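Local coordinates for protein fusolin (Entomopoxvirinae, PDB 4X27) that binds copper through a lytic polysaccharide monooxygenase-like chitin-binding domain, forms viral spindles and enhances virulence, probably by acting on chitin in the insect host, at residues Ile4-Ala9 / Val132-Glu137; Ala142-Ser147 / Trp215-Pro220. All blocks are in the same frame, centred on the assembly; numbering follows the deposited sequence.

Contact 1 (Ile4-Ala9 / Val132-Glu137)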
loop_
_atom_site.group_PDB
_atom_site.type_symbol
_atom_site.label_atom_id
_atom_site.label_comp_id
_atom_site.label_asym_id
_atom_site.label_seq_id
_atom_site.Cartn_x
_atom_site.Cartn_y
_atom_site.Cartn_z
ATOM N N ILE A 4 9.075 -3.742 22.663
ATOM C CA ILE A 4 9.139 -4.709 21.587
ATOM C C ILE A 4 10.366 -4.399 20.744
ATOM O O ILE A 4 10.561 -3.248 20.325
ATOM C CB ILE A 4 7.871 -4.794 20.706
ATOM C CG1 ILE A 4 6.562 -4.551 21.492
ATOM C CG2 ILE A 4 7.839 -6.122 19.933
ATOM C CD1 ILE A 4 5.461 -3.983 20.582
ATOM N N THR A 5 11.197 -5.439 20.510
ATOM C CA THR A 5 12.384 -5.339 19.663
ATOM C C THR A 5 12.067 -5.919 18.313
ATOM O O THR A 5 12.676 -5.509 17.337
ATOM C CB THR A 5 13.630 -5.970 20.291
ATOM O OG1 THR A 5 13.318 -7.236 20.903
ATOM C CG2 THR A 5 14.326 -5.019 21.248
ATOM N N PHE A 6 11.116 -6.854 18.243
ATOM C CA PHE A 6 10.679 -7.411 16.964
ATOM C C PHE A 6 9.173 -7.837 16.950
ATOM O O PHE A 6 8.808 -8.810 17.597
ATOM C CB PHE A 6 11.563 -8.579 16.462
ATOM C CG PHE A 6 11.231 -8.843 15.010
ATOM C CD1 PHE A 6 11.536 -7.903 14.028
ATOM C CD2 PHE A 6 10.494 -9.965 14.645
ATOM C CE1 PHE A 6 11.137 -8.090 12.705
ATOM C CE2 PHE A 6 10.113 -10.166 13.317
ATOM C CZ PHE A 6 10.451 -9.229 12.351
ATOM N N PRO A 7 8.329 -7.223 16.091
ATOM C CA PRO A 7 8.609 -6.037 15.250
ATOM C C PRO A 7 8.832 -4.808 16.149
ATOM O O PRO A 7 8.057 -4.609 17.077
ATOM C CB PRO A 7 7.347 -5.917 14.369
ATOM C CG PRO A 7 6.491 -7.109 14.660
ATOM C CD PRO A 7 6.915 -7.616 16.009
ATOM N N ILE A 8 9.934 -4.036 15.916
ATOM C CA ILE A 8 10.352 -2.878 16.730
ATOM C C ILE A 8 9.149 -1.977 17.068
ATOM O O ILE A 8 8.378 -1.626 16.177
ATOM C CB ILE A 8 11.550 -2.060 16.096
ATOM C CG1 ILE A 8 12.138 -1.032 17.093
ATOM C CG2 ILE A 8 11.231 -1.416 14.723
ATOM C CD1 ILE A 8 13.560 -0.484 16.763
ATOM N N ALA A 9 8.995 -1.632 18.358
ATOM C CA ALA A 9 7.916 -0.760 18.808
ATOM C C ALA A 9 8.155 0.663 18.300
ATOM O O ALA A 9 9.314 1.063 18.079
ATOM C CB ALA A 9 7.787 -0.781 20.328
ATOM N N VAL A 132 0.761 -14.907 8.414
ATOM C CA VAL A 132 2.215 -14.924 8.326
ATOM C C VAL A 132 2.751 -15.153 9.727
ATOM O O VAL A 132 2.504 -14.331 10.604
ATOM C CB VAL A 132 2.819 -13.653 7.650
ATOM C CG1 VAL A 132 4.347 -13.631 7.752
ATOM C CG2 VAL A 132 2.391 -13.555 6.191
ATOM N N PRO A 133 3.467 -16.268 9.991
ATOM C CA PRO A 133 4.036 -16.438 11.336
ATOM C C PRO A 133 5.143 -15.429 11.577
ATOM O O PRO A 133 6.033 -15.256 10.739
ATOM C CB PRO A 133 4.563 -17.875 11.339
ATOM C CG PRO A 133 4.700 -18.249 9.940
ATOM C CD PRO A 133 3.875 -17.362 9.079
ATOM N N ILE A 134 5.036 -14.722 12.693
ATOM C CA ILE A 134 6.009 -13.738 13.163
ATOM C C ILE A 134 6.530 -14.249 14.492
ATOM O O ILE A 134 5.728 -14.633 15.361
ATOM C CB ILE A 134 5.358 -12.314 13.298
ATOM C CG1 ILE A 134 4.810 -11.704 11.972
ATOM C CG2 ILE A 134 6.166 -11.301 14.112
ATOM C CD1 ILE A 134 5.554 -11.843 10.770
ATOM N N GLU A 135 7.855 -14.264 14.659
ATOM C CA GLU A 135 8.393 -14.598 15.950
ATOM C C GLU A 135 8.706 -13.294 16.707
ATOM O O GLU A 135 9.720 -12.642 16.450
ATOM C CB GLU A 135 9.606 -15.523 15.873
ATOM C CG GLU A 135 10.031 -15.966 17.263
ATOM C CD GLU A 135 11.359 -16.690 17.342
ATOM O OE1 GLU A 135 12.394 -16.109 16.938
ATOM O OE2 GLU A 135 11.358 -17.843 17.825
ATOM N N PHE A 136 7.792 -12.912 17.606
ATOM C CA PHE A 136 7.882 -11.737 18.455
ATOM C C PHE A 136 9.055 -11.839 19.378
ATOM O O PHE A 136 9.377 -12.924 19.858
ATOM C CB PHE A 136 6.609 -11.569 19.305
ATOM C CG PHE A 136 5.447 -10.940 18.592
ATOM C CD1 PHE A 136 4.576 -11.715 17.830
ATOM C CD2 PHE A 136 5.205 -9.576 18.692
ATOM C CE1 PHE A 136 3.481 -11.132 17.185
ATOM C CE2 PHE A 136 4.117 -8.994 18.037
ATOM C CZ PHE A 136 3.264 -9.775 17.287
ATOM N N GLU A 137 9.667 -10.703 19.665
ATOM C CA GLU A 137 10.758 -10.631 20.613
ATOM C C GLU A 137 10.547 -9.399 21.457
ATOM O O GLU A 137 10.600 -8.261 20.950
ATOM C CB GLU A 137 12.126 -10.639 19.935
ATOM C CG GLU A 137 13.246 -10.654 20.954
ATOM C CD GLU A 137 14.639 -10.451 20.397
ATOM O OE1 GLU A 137 14.927 -9.335 19.915
ATOM O OE2 GLU A 137 15.471 -11.375 20.540
#
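T5 and F6 both face E137 in a classic beta bulge, where strand 2-6 pairs antiparallel with strand 131-140. The carbonyl O of E137 takes T5 N at 2.9 Å and F6 N at 3.1 Å, the second on a lone pair in the carbonyl plane; E137 N returns a bond to F6 O. T5 turns its hydroxyl back between its own N and carbonyl carbon (chi1 43°), which brings OG1 within 2.8 Å of E137 OE1 and 2.9 Å of E137 O. The glutamate reaches it as an extended chain, CG anti to the backbone N (chi1 -176°), and its carboxylate is also held by S187 and by the backbone N of Q188. On the same face as E137, the F6 ring presents its edge to E135 O, which lies near the ring plane 3.3 Å from CD2, while I134 CG2 approaches CE2 obliquely at 4.2 Å. After a cis peptide bond, P7 sets CD 3.7 Å from F136 CE2, and I134 CG2 lies above one face of the F136 ring, offset toward its rim. Y348 of the second subunit meets the F6 ring edge to face. With S187 and the backbone N of Q188 on its two oxygens and the T5 hydroxyl close by, the buried carboxylate of E137 is probably stabilised in its charged form.

Contact 2 (Ala142-Ser147 / Trp215-Pro220). With CU (copper (II) ion), chain B.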
loop_
_atom_site.group_PDB
_atom_site.type_symbol
_atom_site.label_atom_id
_atom_site.label_comp_id
_atom_site.label_asym_id
_atom_site.label_seq_id
_atom_site.Cartn_x
_atom_site.Cartn_y
_atom_site.Cartn_z
ATOM N N ALA A 142 14.347 -5.004 32.667
ATOM C CA ALA A 142 14.156 -5.388 34.063
ATOM C C ALA A 142 13.301 -6.657 34.082
ATOM O O ALA A 142 12.235 -6.672 33.477
ATOM C CB ALA A 142 13.471 -4.251 34.845
ATOM N N ILE A 143 13.784 -7.728 34.734
ATOM C CA ILE A 143 13.106 -9.026 34.812
ATOM C C ILE A 143 11.977 -9.001 35.854
ATOM O O ILE A 143 12.216 -8.695 37.026
ATOM C CB ILE A 143 14.123 -10.195 35.098
ATOM C CG1 ILE A 143 15.282 -10.251 34.047
ATOM C CG2 ILE A 143 13.406 -11.558 35.228
ATOM C CD1 ILE A 143 14.811 -10.487 32.495
ATOM N N HIS A 144 10.758 -9.359 35.419
ATOM C CA HIS A 144 9.585 -9.446 36.286
ATOM C C HIS A 144 8.780 -10.687 36.005
ATOM O O HIS A 144 8.404 -10.933 34.858
ATOM C CB HIS A 144 8.654 -8.230 36.152
ATOM C CG HIS A 144 9.301 -6.904 36.349
ATOM N ND1 HIS A 144 10.038 -6.620 37.486
ATOM C CD2 HIS A 144 9.236 -5.799 35.574
ATOM C CE1 HIS A 144 10.431 -5.366 37.346
ATOM N NE2 HIS A 144 9.982 -4.835 36.202
ATOM N N GLU A 145 8.475 -11.440 37.064
ATOM C CA GLU A 145 7.631 -12.650 37.044
ATOM C C GLU A 145 6.874 -12.741 38.369
ATOM O O GLU A 145 7.456 -12.352 39.386
ATOM C CB GLU A 145 8.454 -13.940 36.804
ATOM C CG GLU A 145 8.871 -14.198 35.357
ATOM C CD GLU A 145 7.761 -14.267 34.321
ATOM O OE1 GLU A 145 6.661 -14.776 34.632
ATOM O OE2 GLU A 145 7.991 -13.783 33.192
ATOM N N PRO A 146 5.616 -13.251 38.428
ATOM C CA PRO A 146 4.761 -13.734 37.318
ATOM C C PRO A 146 4.284 -12.576 36.412
ATOM O O PRO A 146 4.291 -11.407 36.823
ATOM C CB PRO A 146 3.599 -14.443 38.049
ATOM C CG PRO A 146 3.496 -13.735 39.374
ATOM C CD PRO A 146 4.927 -13.356 39.730
ATOM N N SER A 147 3.931 -12.903 35.156
ATOM C CA SER A 147 3.496 -11.933 34.133
ATOM C C SER A 147 2.817 -12.633 32.974
ATOM O O SER A 147 2.880 -13.856 32.869
ATOM C CB SER A 147 4.675 -11.112 33.617
ATOM O OG SER A 147 5.480 -11.842 32.706
ATOM N N TRP A 215 2.331 -6.160 28.145
ATOM C CA TRP A 215 3.070 -7.007 29.076
ATOM C C TRP A 215 2.603 -6.653 30.497
ATOM O O TRP A 215 2.992 -5.615 31.033
ATOM C CB TRP A 215 4.596 -6.864 28.924
ATOM C CG TRP A 215 5.371 -7.713 29.896
ATOM C CD1 TRP A 215 5.057 -8.975 30.321
ATOM C CD2 TRP A 215 6.618 -7.376 30.528
ATOM N NE1 TRP A 215 6.040 -9.452 31.162
ATOM C CE2 TRP A 215 6.989 -8.477 31.337
ATOM C CE3 TRP A 215 7.464 -6.255 30.480
ATOM C CZ2 TRP A 215 8.158 -8.479 32.109
ATOM C CZ3 TRP A 215 8.627 -6.261 31.236
ATOM C CH2 TRP A 215 8.963 -7.358 32.043
ATOM N N GLN A 216 1.756 -7.516 31.093
ATOM C CA GLN A 216 1.167 -7.311 32.407
ATOM C C GLN A 216 1.788 -8.177 33.496
ATOM O O GLN A 216 1.838 -9.400 33.376
ATOM C CB GLN A 216 -0.358 -7.574 32.343
ATOM C CG GLN A 216 -1.152 -7.273 33.641
ATOM C CD GLN A 216 -1.164 -5.818 34.030
ATOM O OE1 GLN A 216 -1.592 -4.963 33.281
ATOM N NE2 GLN A 216 -0.729 -5.504 35.234
ATOM N N ARG A 217 2.195 -7.530 34.603
ATOM C CA ARG A 217 2.693 -8.204 35.802
ATOM C C ARG A 217 1.502 -8.709 36.640
ATOM O O ARG A 217 0.543 -7.956 36.856
ATOM C CB ARG A 217 3.554 -7.263 36.651
ATOM C CG ARG A 217 4.780 -6.697 35.939
ATOM C CD ARG A 217 5.600 -5.834 36.871
ATOM N NE ARG A 217 6.155 -6.633 37.967
ATOM C CZ ARG A 217 6.977 -6.162 38.889
ATOM N NH1 ARG A 217 7.352 -4.895 38.865
ATOM N NH2 ARG A 217 7.452 -6.963 39.834
ATOM N N ASN A 218 1.565 -9.975 37.105
ATOM C CA ASN A 218 0.559 -10.563 37.989
ATOM C C ASN A 218 0.920 -10.193 39.407
ATOM O O ASN A 218 1.578 -10.980 40.088
ATOM C CB ASN A 218 0.486 -12.096 37.836
ATOM C CG ASN A 218 0.142 -12.568 36.458
ATOM O OD1 ASN A 218 1.024 -12.921 35.689
ATOM N ND2 ASN A 218 -1.142 -12.610 36.129
ATOM N N ASP A 219 0.595 -8.960 39.826
ATOM C CA ASP A 219 0.970 -8.501 41.168
ATOM C C ASP A 219 0.064 -7.324 41.626
ATOM O O ASP A 219 -0.503 -6.636 40.769
ATOM C CB ASP A 219 2.487 -8.170 41.238
ATOM C CG ASP A 219 2.947 -6.741 41.026
ATOM O OD1 ASP A 219 2.248 -5.987 40.314
ATOM O OD2 ASP A 219 4.032 -6.389 41.540
ATOM N N PRO A 220 -0.081 -7.080 42.960
ATOM C CA PRO A 220 -1.011 -6.028 43.424
ATOM C C PRO A 220 -0.763 -4.626 42.870
ATOM O O PRO A 220 -1.719 -3.840 42.843
ATOM C CB PRO A 220 -0.840 -6.051 44.941
ATOM C CG PRO A 220 -0.417 -7.429 45.229
ATOM C CD PRO A 220 0.477 -7.825 44.107
HETATM CU CU CU B . 10.063 -2.947 35.166
HETATM O O HOH W 1 6.173 -9.702 40.850
HETATM O O HOH W 2 5.673 -9.447 38.171
#
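H144 and R217 stack beside the copper site of this lytic polysaccharide monooxygenase-like fold, where the loop before strand 147-154 meets the end of strand 209-217. The guanidinium lies flat on the imidazole, planes 8° apart and centres 3.6 Å apart, with R217 NH1 over the middle of the ring and H144 ND1 over the middle of the guanidinium. R217 gets there by bending at chi3 (65°), which folds its end back over the histidine. A142 O lies toward the rim of the other imidazole face. Copper is bound by H144 NE2 at 2.1 Å and by H1, as in the histidine brace of this family. The W215 six-membered ring runs nearly parallel to H144 but slid away, so the two barely overlap; its edge meets A142 O, 3.6 Å from CH2. At the indole's other end NE1 donates in the ring plane to S147 OG at 2.9 Å, and F149 stacks on the same indole. S147 and R217 form an antiparallel non-hydrogen-bonded pair, beyond which N218 N bonds to P146 O from above the carbonyl plane. N218, centre of an inverse gamma turn, packs CB against P146 CG at 3.8 Å. One water, in the guanidinium plane, accepts from R217 NE at 2.9 Å and donates to P146 O at 2.8 Å.

Overall arrangement
Contacts 1 and 2 follow one another along the chain and lie 20 Å apart between centres, about 8 Å between nearest atoms, without touching. Strand 131-140 connects them: its residue E137 pairs with the N-terminal strand in contact 1, and the chain then runs on to the loop 142-147 of contact 2. Strand 2-6 links them from its other end, since H1, just before it, binds the copper together with H144 and forms backbone hydrogen bonds with A142. Contact 1 is buried and the second subunit reaches it, whereas contact 2 is partly buried at the metal and no other chain of the assembly touches its segments.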